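Local coordinates for ABC transporter substrate binding protein (Ribose) (Agrobacterium vitis, PDB 5DKV) that binds the sugar alpha-D-tagatopyranose and probably serves as the carbohydrate-capturing component of an ABC transporter, at residues Q73-L77 and L98-L102; K84-I88 and I110-T114; I60-G64 and A79-K83; L135-D141 and I296-T302. All coordinates share one frame; numbering follows the deposited sequence.

Overall arrangement
All four contacts lie in one lobe of this sugar-binding protein or at its border with the other. Interactions 1 and 3 share helix 70-81: one side of it meets helix 99-107, another meets strand 59-62. Interaction 2 pairs the strands before and after helix 99-107, and its centre is about 12 Å from that of interaction 1. Leu77 and Ile88 pack together there. Interaction 4 continues the sheet, because strands 112-115 and 137-140 are neighbours; its centre is about 15 Å from that of interaction 2. The side chain of Ser140 in interaction 4 is about 6 Å from the bound tagatose, and that of Gln73 in interaction 1 about 10 Å.

Interaction 1 (Q73-L77 and L98-L102); sequences QVPVL and LVQPL
Leu77 reaches into a hollow lined by Leu98, Pro101 and Leu102. Its CD2 methyl is the bump. It lies 3.7 Å from Leu102 CD2, 3.9 Å from Pro101 CB and 4.1 Å from Leu98 CD1. CG of Leu77 stands opposite the backbone N (chi1 168°), which carries the branched end across to the other helix. The side chains of Leu77 and Leu102 cross at about a right angle.

Pro101 is the answering bump. The edge of its ring fits between Val74 and Leu77, one helical turn apart. Both Val74 methyls press on it, with CG2 3.9 Å from Pro101 CG. The ring and Val74 also cross at about a right angle, and both methyls face the CB-CG edge of the ring.

Leu98 closes the base of the contact. Its CD1 lies 4.1 Å from Val74 CG2, and the two side chains run past each other in opposite directions. The isobutyl end also meets the amide of Gln73, whose OE1 is 3.6 Å from Leu98 CG. This is a van der Waals touch. The amide is held by hydrogen bonds to Thr93 OG1 from OE1, and to Ala91 O and Pro34 O from NE2, which should fix its rotation.

On the sheet side, Leu77 packs on Ile33, and Leu98 and Leu102 on Ile90. Two neighbouring helices, 70-81 and 99-107, thus pack side by side over one face of the parallel part of the sheet, strands 29-33 and 87-90. This is the layered alpha/beta arrangement of a Rossmann-like lobe in a periplasmic binding protein.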
loop_
_atom_site.group_PDB
_atom_site.type_symbol
_atom_site.label_atom_id
_atom_site.label_comp_id
_atom_site.label_asym_id
_atom_site.label_seq_id
_atom_site.Cartn_x
_atom_site.Cartn_y
_atom_site.Cartn_z
ATOM N N GLN A 73 -4.947 11.415 11.552
ATOM C CA GLN A 73 -5.311 10.038 11.894
ATOM C C GLN A 73 -5.467 9.836 13.413
ATOM O O GLN A 73 -6.346 9.084 13.848
ATOM C CB GLN A 73 -4.291 9.047 11.338
ATOM C CG GLN A 73 -4.744 7.583 11.485
ATOM C CD GLN A 73 -3.703 6.621 10.968
ATOM O OE1 GLN A 73 -2.532 6.721 11.310
ATOM N NE2 GLN A 73 -4.120 5.723 10.093
ATOM N N VAL A 74 -4.647 10.488 14.232
ATOM C CA VAL A 74 -4.710 10.212 15.662
ATOM C C VAL A 74 -6.060 10.623 16.291
ATOM O O VAL A 74 -6.610 9.861 17.101
ATOM C CB VAL A 74 -3.508 10.867 16.414
ATOM C CG1 VAL A 74 -3.703 10.870 17.954
ATOM C CG2 VAL A 74 -2.230 10.117 16.045
ATOM N N PRO A 75 -6.630 11.790 15.911
ATOM C CA PRO A 75 -7.971 12.076 16.438
ATOM C C PRO A 75 -9.040 11.054 16.042
ATOM O O PRO A 75 -9.984 10.808 16.815
ATOM C CB PRO A 75 -8.300 13.440 15.838
ATOM C CG PRO A 75 -6.952 14.087 15.631
ATOM C CD PRO A 75 -5.997 12.986 15.326
ATOM N N VAL A 76 -8.923 10.503 14.843
ATOM C CA VAL A 76 -9.821 9.438 14.443
ATOM C C VAL A 76 -9.620 8.219 15.326
ATOM O O VAL A 76 -10.591 7.617 15.805
ATOM C CB VAL A 76 -9.608 9.057 12.984
ATOM C CG1 VAL A 76 -10.457 7.833 12.612
ATOM C CG2 VAL A 76 -9.948 10.242 12.099
ATOM N N LEU A 77 -8.361 7.838 15.519
ATOM C CA LEU A 77 -8.042 6.724 16.399
ATOM C C LEU A 77 -8.633 6.964 17.785
ATOM O O LEU A 77 -9.247 6.066 18.362
ATOM C CB LEU A 77 -6.544 6.514 16.483
ATOM C CG LEU A 77 -6.040 5.570 17.573
ATOM C CD1 LEU A 77 -6.538 4.153 17.410
ATOM C CD2 LEU A 77 -4.535 5.634 17.590
ATOM N N LEU A 98 2.618 7.150 15.725
ATOM C CA LEU A 98 1.431 6.358 16.098
ATOM C C LEU A 98 1.699 5.423 17.271
ATOM O O LEU A 98 0.778 4.802 17.792
ATOM C CB LEU A 98 0.926 5.554 14.889
ATOM C CG LEU A 98 -0.203 6.233 14.072
ATOM C CD1 LEU A 98 -1.541 6.210 14.832
ATOM C CD2 LEU A 98 0.179 7.637 13.665
ATOM N N VAL A 99 2.944 5.358 17.728
ATOM C CA VAL A 99 3.281 4.425 18.802
ATOM C C VAL A 99 2.564 4.776 20.101
ATOM O O VAL A 99 1.835 3.935 20.630
ATOM C CB VAL A 99 4.798 4.371 19.036
ATOM C CG1 VAL A 99 5.150 3.519 20.278
ATOM C CG2 VAL A 99 5.461 3.832 17.800
ATOM N N GLN A 100 2.756 5.987 20.627
ATOM C CA GLN A 100 2.143 6.304 21.918
ATOM C C GLN A 100 0.597 6.368 21.859
ATOM O O GLN A 100 -0.080 5.910 22.794
ATOM C CB GLN A 100 2.709 7.610 22.489
ATOM C CG GLN A 100 4.140 7.467 23.014
ATOM C CD GLN A 100 4.283 6.369 24.068
ATOM O OE1 GLN A 100 3.425 6.207 24.937
ATOM N NE2 GLN A 100 5.361 5.601 23.981
ATOM N N PRO A 101 0.026 6.918 20.774
ATOM C CA PRO A 101 -1.432 6.890 20.660
ATOM C C PRO A 101 -2.001 5.478 20.656
ATOM O O PRO A 101 -3.027 5.252 21.297
ATOM C CB PRO A 101 -1.683 7.604 19.326
ATOM C CG PRO A 101 -0.556 8.552 19.218
ATOM C CD PRO A 101 0.626 7.773 19.735
ATOM N N LEU A 102 -1.354 4.538 19.968
ATOM C CA LEU A 102 -1.822 3.149 19.986
ATOM C C LEU A 102 -1.533 2.470 21.321
ATOM O O LEU A 102 -2.297 1.616 21.758
ATOM C CB LEU A 102 -1.204 2.345 18.834
ATOM C CG LEU A 102 -1.838 2.654 17.476
ATOM C CD1 LEU A 102 -1.038 2.022 16.354
ATOM C CD2 LEU A 102 -3.295 2.173 17.441
#

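Interaction 2 (K84-I88 and I110-T114); sequences KPDAI and IPMIT
Ile88 pairs with Met112 in parallel register, its N bonding to Pro111 O at 3.0 Å and its O receiving Ile113 N at 3.0 Å. Both bonds are fairly straight, with N-H...O angles of 160° and 161°. Met112 CA also brings a C-H to Ile88 O, at 3.1 Å.

The side chains of Ile88 and Met112 leave the same face of the sheet. Ile88 CD1 meets Ile110 CG2 at 3.6 Å, the tightest apolar touch of the contact. Ile88 CG1 lies beside its own backbone N (chi1 -64°), and from there CG1 and CD1 both meet Ile110 CG2. Met112 stays close at CB, but its chain then heads off toward helix 99-107.

Pro111 works on the other side. Its CD lies 3.2 Å from Asp86 O, and its CG lies 4.0 Å from Ala87 CB.

The pair joins the two strands of a beta-alpha-beta unit, 87-90 and 112-115, whose connecting helix is 99-107. Ala105 of that helix covers Ile88 and Met112. Helix 276-291 covers the opposite face, where Ala87, Pro111 and Ile113 touch it. Strand 137-140 flanks strand 112-115 on the side away from 87-90, with backbone bonds between Met112 and Leu135 and between Thr114 and Ser136.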
loop_
_atom_site.group_PDB
_atom_site.type_symbol
_atom_site.label_atom_id
_atom_site.label_comp_id
_atom_site.label_asym_id
_atom_site.label_seq_id
_atom_site.Cartn_x
_atom_site.Cartn_y
_atom_site.Cartn_z
ATOM N N LYS A 84 -15.037 1.851 22.321
ATOM C CA LYS A 84 -14.705 0.581 22.977
ATOM C C LYS A 84 -14.826 -0.620 22.039
ATOM O O LYS A 84 -15.536 -1.583 22.333
ATOM C CB LYS A 84 -15.591 0.367 24.207
ATOM C CG LYS A 84 -15.583 1.526 25.196
ATOM C CD LYS A 84 -16.502 1.220 26.385
ATOM C CE LYS A 84 -16.540 2.345 27.405
ATOM N NZ LYS A 84 -17.507 2.047 28.504
ATOM N N PRO A 85 -14.109 -0.586 20.907
ATOM C CA PRO A 85 -14.168 -1.749 20.031
ATOM C C PRO A 85 -13.487 -2.937 20.672
ATOM O O PRO A 85 -12.657 -2.747 21.567
ATOM C CB PRO A 85 -13.422 -1.282 18.790
ATOM C CG PRO A 85 -12.395 -0.376 19.323
ATOM C CD PRO A 85 -13.085 0.369 20.444
ATOM N N ASP A 86 -13.837 -4.144 20.230
ATOM C CA ASP A 86 -13.204 -5.355 20.765
ATOM C C ASP A 86 -11.761 -5.530 20.274
ATOM O O ASP A 86 -10.919 -6.139 20.963
ATOM C CB ASP A 86 -14.056 -6.585 20.398
ATOM C CG ASP A 86 -15.432 -6.544 21.053
ATOM O OD1 ASP A 86 -15.487 -6.449 22.300
ATOM O OD2 ASP A 86 -16.451 -6.561 20.329
ATOM N N ALA A 87 -11.495 -5.027 19.072
ATOM C CA ALA A 87 -10.144 -5.015 18.504
ATOM C C ALA A 87 -10.004 -3.888 17.496
ATOM O O ALA A 87 -11.020 -3.374 17.004
ATOM C CB ALA A 87 -9.832 -6.372 17.855
ATOM N N ILE A 88 -8.755 -3.479 17.222
ATOM C CA ILE A 88 -8.470 -2.440 16.222
ATOM C C ILE A 88 -7.521 -2.963 15.163
ATOM O O ILE A 88 -6.454 -3.508 15.477
ATOM C CB ILE A 88 -7.836 -1.173 16.864
ATOM C CG1 ILE A 88 -8.830 -0.519 17.816
ATOM C CG2 ILE A 88 -7.354 -0.175 15.787
ATOM C CD1 ILE A 88 -8.203 0.474 18.804
ATOM N N ILE A 110 -7.220 -3.024 24.672
ATOM C CA ILE A 110 -7.716 -3.238 23.308
ATOM C C ILE A 110 -6.654 -3.875 22.395
ATOM O O ILE A 110 -5.631 -3.248 22.107
ATOM C CB ILE A 110 -8.195 -1.913 22.662
ATOM C CG1 ILE A 110 -9.233 -1.211 23.557
ATOM C CG2 ILE A 110 -8.762 -2.173 21.251
ATOM C CD1 ILE A 110 -9.592 0.195 23.106
ATOM N N PRO A 111 -6.889 -5.118 21.927
ATOM C CA PRO A 111 -5.877 -5.736 21.065
ATOM C C PRO A 111 -5.863 -5.113 19.684
ATOM O O PRO A 111 -6.896 -4.613 19.223
ATOM C CB PRO A 111 -6.315 -7.210 20.996
ATOM C CG PRO A 111 -7.793 -7.161 21.210
ATOM C CD PRO A 111 -7.997 -6.053 22.227
ATOM N N MET A 112 -4.718 -5.155 19.019
ATOM C CA MET A 112 -4.604 -4.533 17.708
ATOM C C MET A 112 -3.661 -5.255 16.780
ATOM O O MET A 112 -2.765 -6.005 17.193
ATOM C CB MET A 112 -4.150 -3.094 17.846
ATOM C CG MET A 112 -2.723 -2.987 18.308
ATOM S SD MET A 112 -2.332 -1.285 18.632
ATOM C CE MET A 112 -3.272 -1.040 20.135
ATOM N N ILE A 113 -3.923 -5.029 15.499
ATOM C CA ILE A 113 -3.161 -5.548 14.390
ATOM C C ILE A 113 -2.876 -4.382 13.453
ATOM O O ILE A 113 -3.784 -3.564 13.221
ATOM C CB ILE A 113 -3.962 -6.656 13.665
ATOM C CG1 ILE A 113 -4.049 -7.883 14.566
ATOM C CG2 ILE A 113 -3.351 -7.027 12.311
ATOM C CD1 ILE A 113 -4.929 -9.010 14.029
ATOM N N THR A 114 -1.660 -4.264 12.919
ATOM C CA THR A 114 -1.448 -3.233 11.901
ATOM C C THR A 114 -1.494 -3.913 10.519
ATOM O O THR A 114 -1.012 -5.034 10.296
ATOM C CB THR A 114 -0.150 -2.393 12.108
ATOM O OG1 THR A 114 1.022 -3.159 11.809
ATOM C CG2 THR A 114 -0.065 -1.882 13.528
#

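Interaction 3 (I60-G64 and A79-K83); sequences IIFQG and AVIAK
This is a surface contact between strand 59-62, an outermost strand of the sheet, and the C-terminal part of helix 70-81. The strand and helix belong to a beta-alpha-beta crossover. The chain leaves strand 59-62, runs through the helix and returns as strand 87-90, with strand 29-33 lying between the two strands.

Gln63 is the main side chain from the strand side. The extended chain, CG opposite the backbone N (chi1 -163°), carries the amide across to Ala79 and Val80. Its stem slides past Val80 in the opposite direction. Val80 CG2 lies 4.2 Å from Gln63 CB and 4.1 Å from Gln63 OE1, so this methyl sits against the glutamine, near both atoms. The other end of the amide meets Ala79: Gln63 NE2 is 4.2 Å from Ala79 CB. Val80 is the buried residue of the group. It also packs on Ala31 and Ile33 of strand 29-33 and on Pro85, which links the contact to the core.

Ile61 and Lys83 form a second patch nearer the start of the strand. Ile61 CG2 touches the aliphatic part of the lysine at Lys83 CD, 4.1 Å away. Ile61 also packs on Arg29, and the backbone O of Lys83 accepts a hydrogen bond from Arg29 NH2.

The lysine chain runs nearly straight until its last bond, where it turns (chi4 93°). It crosses the side chain of Gln63 at about a right angle. The turn brings Lys83 NZ to 3.3 Å from Gln63 OE1, a weak hydrogen bond.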
loop_
_atom_site.group_PDB
_atom_site.type_symbol
_atom_site.label_atom_id
_atom_site.label_comp_id
_atom_site.label_asym_id
_atom_site.label_seq_id
_atom_site.Cartn_x
_atom_site.Cartn_y
_atom_site.Cartn_z
ATOM N N ILE A 60 -17.991 -4.321 11.490
ATOM C CA ILE A 60 -16.832 -3.449 11.299
ATOM C C ILE A 60 -17.192 -2.032 11.670
ATOM O O ILE A 60 -18.220 -1.479 11.212
ATOM C CB ILE A 60 -16.310 -3.479 9.847
ATOM C CG1 ILE A 60 -15.879 -4.885 9.447
ATOM C CG2 ILE A 60 -15.126 -2.481 9.658
ATOM C CD1 ILE A 60 -14.765 -5.455 10.257
ATOM N N ILE A 61 -16.343 -1.438 12.513
ATOM C CA ILE A 61 -16.389 -0.008 12.789
ATOM C C ILE A 61 -15.302 0.630 11.929
ATOM O O ILE A 61 -14.123 0.432 12.195
ATOM C CB ILE A 61 -16.140 0.306 14.282
ATOM C CG1 ILE A 61 -17.164 -0.419 15.144
ATOM C CG2 ILE A 61 -16.174 1.824 14.520
ATOM C CD1 ILE A 61 -16.882 -0.348 16.616
ATOM N N PHE A 62 -15.698 1.376 10.907
ATOM C CA PHE A 62 -14.739 1.921 9.949
ATOM C C PHE A 62 -14.695 3.429 10.031
ATOM O O PHE A 62 -15.717 4.101 9.952
ATOM C CB PHE A 62 -15.104 1.464 8.532
ATOM C CG PHE A 62 -14.174 1.957 7.465
ATOM C CD1 PHE A 62 -13.085 1.201 7.061
ATOM C CD2 PHE A 62 -14.388 3.170 6.850
ATOM C CE1 PHE A 62 -12.237 1.647 6.077
ATOM C CE2 PHE A 62 -13.545 3.613 5.859
ATOM C CZ PHE A 62 -12.476 2.850 5.466
ATOM N N GLN A 63 -13.495 3.973 10.216
ATOM C CA GLN A 63 -13.351 5.432 10.266
ATOM C C GLN A 63 -11.932 5.792 9.903
ATOM O O GLN A 63 -10.991 5.163 10.370
ATOM C CB GLN A 63 -13.709 5.994 11.641
ATOM C CG GLN A 63 -13.956 7.466 11.597
ATOM C CD GLN A 63 -14.351 8.037 12.948
ATOM O OE1 GLN A 63 -14.908 7.337 13.792
ATOM N NE2 GLN A 63 -14.062 9.322 13.156
ATOM N N GLY A 64 -11.793 6.789 9.047
ATOM C CA GLY A 64 -10.484 7.246 8.622
ATOM C C GLY A 64 -10.446 8.739 8.385
ATOM O O GLY A 64 -11.491 9.420 8.362
ATOM N N ALA A 79 -11.241 8.729 18.540
ATOM C CA ALA A 79 -12.700 8.613 18.466
ATOM C C ALA A 79 -13.102 7.155 18.430
ATOM O O ALA A 79 -14.123 6.754 19.008
ATOM C CB ALA A 79 -13.248 9.348 17.238
ATOM N N VAL A 80 -12.293 6.346 17.758
ATOM C CA VAL A 80 -12.554 4.916 17.704
ATOM C C VAL A 80 -12.331 4.258 19.072
ATOM O O VAL A 80 -13.138 3.448 19.492
ATOM C CB VAL A 80 -11.691 4.232 16.622
ATOM C CG1 VAL A 80 -11.712 2.713 16.759
ATOM C CG2 VAL A 80 -12.208 4.646 15.270
ATOM N N ILE A 81 -11.247 4.604 19.760
ATOM C CA ILE A 81 -10.989 4.065 21.095
ATOM C C ILE A 81 -12.183 4.289 22.024
ATOM O O ILE A 81 -12.542 3.417 22.820
ATOM C CB ILE A 81 -9.705 4.678 21.652
ATOM C CG1 ILE A 81 -8.527 4.087 20.884
ATOM C CG2 ILE A 81 -9.526 4.359 23.143
ATOM C CD1 ILE A 81 -7.194 4.734 21.199
ATOM N N ALA A 82 -12.835 5.432 21.875
ATOM C CA ALA A 82 -13.905 5.811 22.783
ATOM C C ALA A 82 -15.167 4.986 22.511
ATOM O O ALA A 82 -16.069 4.938 23.337
ATOM C CB ALA A 82 -14.196 7.300 22.661
ATOM N N LYS A 83 -15.224 4.344 21.344
ATOM C CA LYS A 83 -16.330 3.442 21.009
ATOM C C LYS A 83 -16.125 2.028 21.584
ATOM O O LYS A 83 -16.962 1.143 21.389
ATOM C CB LYS A 83 -16.502 3.380 19.487
ATOM C CG LYS A 83 -16.894 4.701 18.866
ATOM C CD LYS A 83 -17.271 4.527 17.410
ATOM C CE LYS A 83 -17.948 5.769 16.859
ATOM N NZ LYS A 83 -17.001 6.706 16.217
#

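Interaction 4 (L135-D141 and I296-T302); sequences LSYIASD and IPTKIGT
Ser140 OG is gripped twice. A water donates to it at 2.6 Å and also bonds to Thr302 OG1 at 2.7 Å, bridging the two hydroxyls. Gln274 OE1, of the tagatose pocket, is its other partner.

At the far end Ser136 OG donates a hydrogen bond of 2.8 Å to Pro297 O. The hydroxyl stands opposite the backbone N (chi1 -171°), which turns it to the incoming chain. It lies 29° out of the carbonyl plane. Just before it, a water donates to both Leu135 O and Ile296 O, 2.8 Å from each, and Ile296 CD1 touches Leu135 CB at 3.9 Å.

Between these ends the strands run parallel. Tyr137 N bonds to Thr298 O, Ile300 N to Tyr137 O, Ala139 N to Ile300 O and Thr302 N to Ala139 O. Ala139 N comes in nearly end-on to Ile300 O at 3.1 Å, while Tyr137 N sits above the carbonyl plane of Thr298, 2.9 Å from its O.

Ile138 and Ile300 lie side by side on one face, with Ile138 CG1 4.0 Å from Ile300 CB. Tyr137 and Lys299 take the other face. Tyr137 OH bonds to Asp116 O, and Lys299 NZ forms a salt bridge with Asp123.

This is parallel pairing in the inner part of the sheet. Asp141 caps helix 142-156 through Leu144 N, and the chain goes on to distant strand 161-167, consistent with a crossing between the lobes of a periplasmic binding protein. Strand 137-140 lies between strands 112-115 and 299-307. Helix 276-291 packs on Leu135, Ile296 and Thr302, and strand 299-307 continues the sheet to antiparallel strand 270-273.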
loop_
_atom_site.group_PDB
_atom_site.type_symbol
_atom_site.label_atom_id
_atom_site.label_comp_id
_atom_site.label_asym_id
_atom_site.label_seq_id
_atom_site.Cartn_x
_atom_site.Cartn_y
_atom_site.Cartn_z
ATOM N N LEU A 135 -0.437 -7.355 17.712
ATOM C CA LEU A 135 -0.351 -8.804 17.679
ATOM C C LEU A 135 0.223 -9.329 16.382
ATOM O O LEU A 135 0.795 -10.413 16.358
ATOM C CB LEU A 135 -1.735 -9.421 17.871
ATOM C CG LEU A 135 -2.386 -9.213 19.230
ATOM C CD1 LEU A 135 -3.855 -9.545 19.135
ATOM C CD2 LEU A 135 -1.707 -10.068 20.272
ATOM N N SER A 136 0.061 -8.552 15.312
ATOM C CA SER A 136 0.437 -8.992 13.977
ATOM C C SER A 136 0.579 -7.834 13.030
ATOM O O SER A 136 -0.024 -6.790 13.234
ATOM C CB SER A 136 -0.606 -9.967 13.455
ATOM O OG SER A 136 -0.202 -10.584 12.247
ATOM N N TYR A 137 1.373 -8.051 11.980
ATOM C CA TYR A 137 1.562 -7.126 10.883
ATOM C C TYR A 137 1.196 -7.862 9.600
ATOM O O TYR A 137 1.840 -8.865 9.261
ATOM C CB TYR A 137 3.024 -6.647 10.823
ATOM C CG TYR A 137 3.343 -5.781 9.626
ATOM C CD1 TYR A 137 2.445 -4.850 9.154
ATOM C CD2 TYR A 137 4.549 -5.916 8.962
ATOM C CE1 TYR A 137 2.746 -4.050 8.046
ATOM C CE2 TYR A 137 4.849 -5.134 7.868
ATOM C CZ TYR A 137 3.938 -4.201 7.419
ATOM O OH TYR A 137 4.230 -3.423 6.326
ATOM N N ILE A 138 0.154 -7.394 8.936
ATOM C CA ILE A 138 -0.386 -8.061 7.748
ATOM C C ILE A 138 -0.284 -7.084 6.585
ATOM O O ILE A 138 -0.907 -6.004 6.619
ATOM C CB ILE A 138 -1.831 -8.492 7.961
ATOM C CG1 ILE A 138 -1.922 -9.456 9.130
ATOM C CG2 ILE A 138 -2.389 -9.161 6.681
ATOM C CD1 ILE A 138 -3.336 -9.748 9.567
ATOM N N ALA A 139 0.494 -7.452 5.570
ATOM C CA ALA A 139 0.811 -6.524 4.484
ATOM C C ALA A 139 1.466 -7.227 3.324
ATOM O O ALA A 139 1.833 -8.398 3.439
ATOM C CB ALA A 139 1.731 -5.440 4.998
ATOM N N SER A 140 1.674 -6.522 2.219
ATOM C CA SER A 140 2.514 -7.074 1.148
ATOM C C SER A 140 3.969 -7.190 1.592
ATOM O O SER A 140 4.380 -6.548 2.547
ATOM C CB SER A 140 2.467 -6.197 -0.099
ATOM O OG SER A 140 1.148 -6.003 -0.556
ATOM N N ASP A 141 4.748 -7.987 0.874
ATOM C CA ASP A 141 6.184 -7.985 1.027
ATOM C C ASP A 141 6.681 -6.778 0.227
ATOM O O ASP A 141 6.942 -6.895 -0.970
ATOM C CB ASP A 141 6.819 -9.309 0.517
ATOM C CG ASP A 141 8.354 -9.335 0.638
ATOM O OD1 ASP A 141 9.016 -8.272 0.780
ATOM O OD2 ASP A 141 8.931 -10.449 0.569
ATOM N N ILE A 296 -2.166 -16.247 16.991
ATOM C CA ILE A 296 -2.115 -15.858 15.595
ATOM C C ILE A 296 -0.677 -15.513 15.184
ATOM O O ILE A 296 0.152 -15.134 16.026
ATOM C CB ILE A 296 -3.060 -14.670 15.317
ATOM C CG1 ILE A 296 -2.608 -13.399 16.040
ATOM C CG2 ILE A 296 -4.496 -15.025 15.706
ATOM C CD1 ILE A 296 -3.370 -12.147 15.572
ATOM N N PRO A 297 -0.362 -15.648 13.887
ATOM C CA PRO A 297 0.993 -15.304 13.413
ATOM C C PRO A 297 1.319 -13.827 13.631
ATOM O O PRO A 297 0.434 -12.990 13.524
ATOM C CB PRO A 297 0.948 -15.592 11.909
ATOM C CG PRO A 297 -0.310 -16.329 11.661
ATOM C CD PRO A 297 -1.252 -16.069 12.798
ATOM N N THR A 298 2.573 -13.494 13.924
ATOM C CA THR A 298 2.932 -12.090 14.102
ATOM C C THR A 298 3.136 -11.407 12.769
ATOM O O THR A 298 3.244 -10.172 12.705
ATOM C CB THR A 298 4.223 -11.920 14.906
ATOM O OG1 THR A 298 5.270 -12.566 14.214
ATOM C CG2 THR A 298 4.110 -12.540 16.299
ATOM N N LYS A 299 3.209 -12.207 11.708
ATOM C CA LYS A 299 3.277 -11.684 10.334
ATOM C C LYS A 299 2.488 -12.507 9.331
ATOM O O LYS A 299 2.562 -13.726 9.335
ATOM C CB LYS A 299 4.718 -11.635 9.854
ATOM C CG LYS A 299 5.564 -10.625 10.572
ATOM C CD LYS A 299 6.982 -10.608 9.995
ATOM C CE LYS A 299 7.902 -9.679 10.785
ATOM N NZ LYS A 299 8.060 -10.122 12.206
ATOM N N ILE A 300 1.731 -11.835 8.471
ATOM C CA ILE A 300 1.169 -12.492 7.298
ATOM C C ILE A 300 1.475 -11.619 6.104
ATOM O O ILE A 300 1.109 -10.429 6.088
ATOM C CB ILE A 300 -0.358 -12.714 7.406
ATOM C CG1 ILE A 300 -0.703 -13.424 8.700
ATOM C CG2 ILE A 300 -0.855 -13.516 6.194
ATOM C CD1 ILE A 300 -2.202 -13.638 8.917
ATOM N N GLY A 301 2.156 -12.214 5.132
ATOM C CA GLY A 301 2.581 -11.529 3.925
ATOM C C GLY A 301 1.645 -11.879 2.784
ATOM O O GLY A 301 1.452 -13.043 2.488
ATOM N N THR A 302 1.060 -10.870 2.150
ATOM C CA THR A 302 0.099 -11.096 1.073
ATOM C C THR A 302 0.814 -10.808 -0.243
ATOM O O THR A 302 1.818 -10.117 -0.249
ATOM C CB THR A 302 -1.153 -10.224 1.247
ATOM O OG1 THR A 302 -0.773 -8.845 1.324
ATOM C CG2 THR A 302 -1.871 -10.610 2.551
HETATM O O HOH W 1 0.702 -12.900 17.596
HETATM O O HOH W 2 -0.676 -7.736 -1.174
#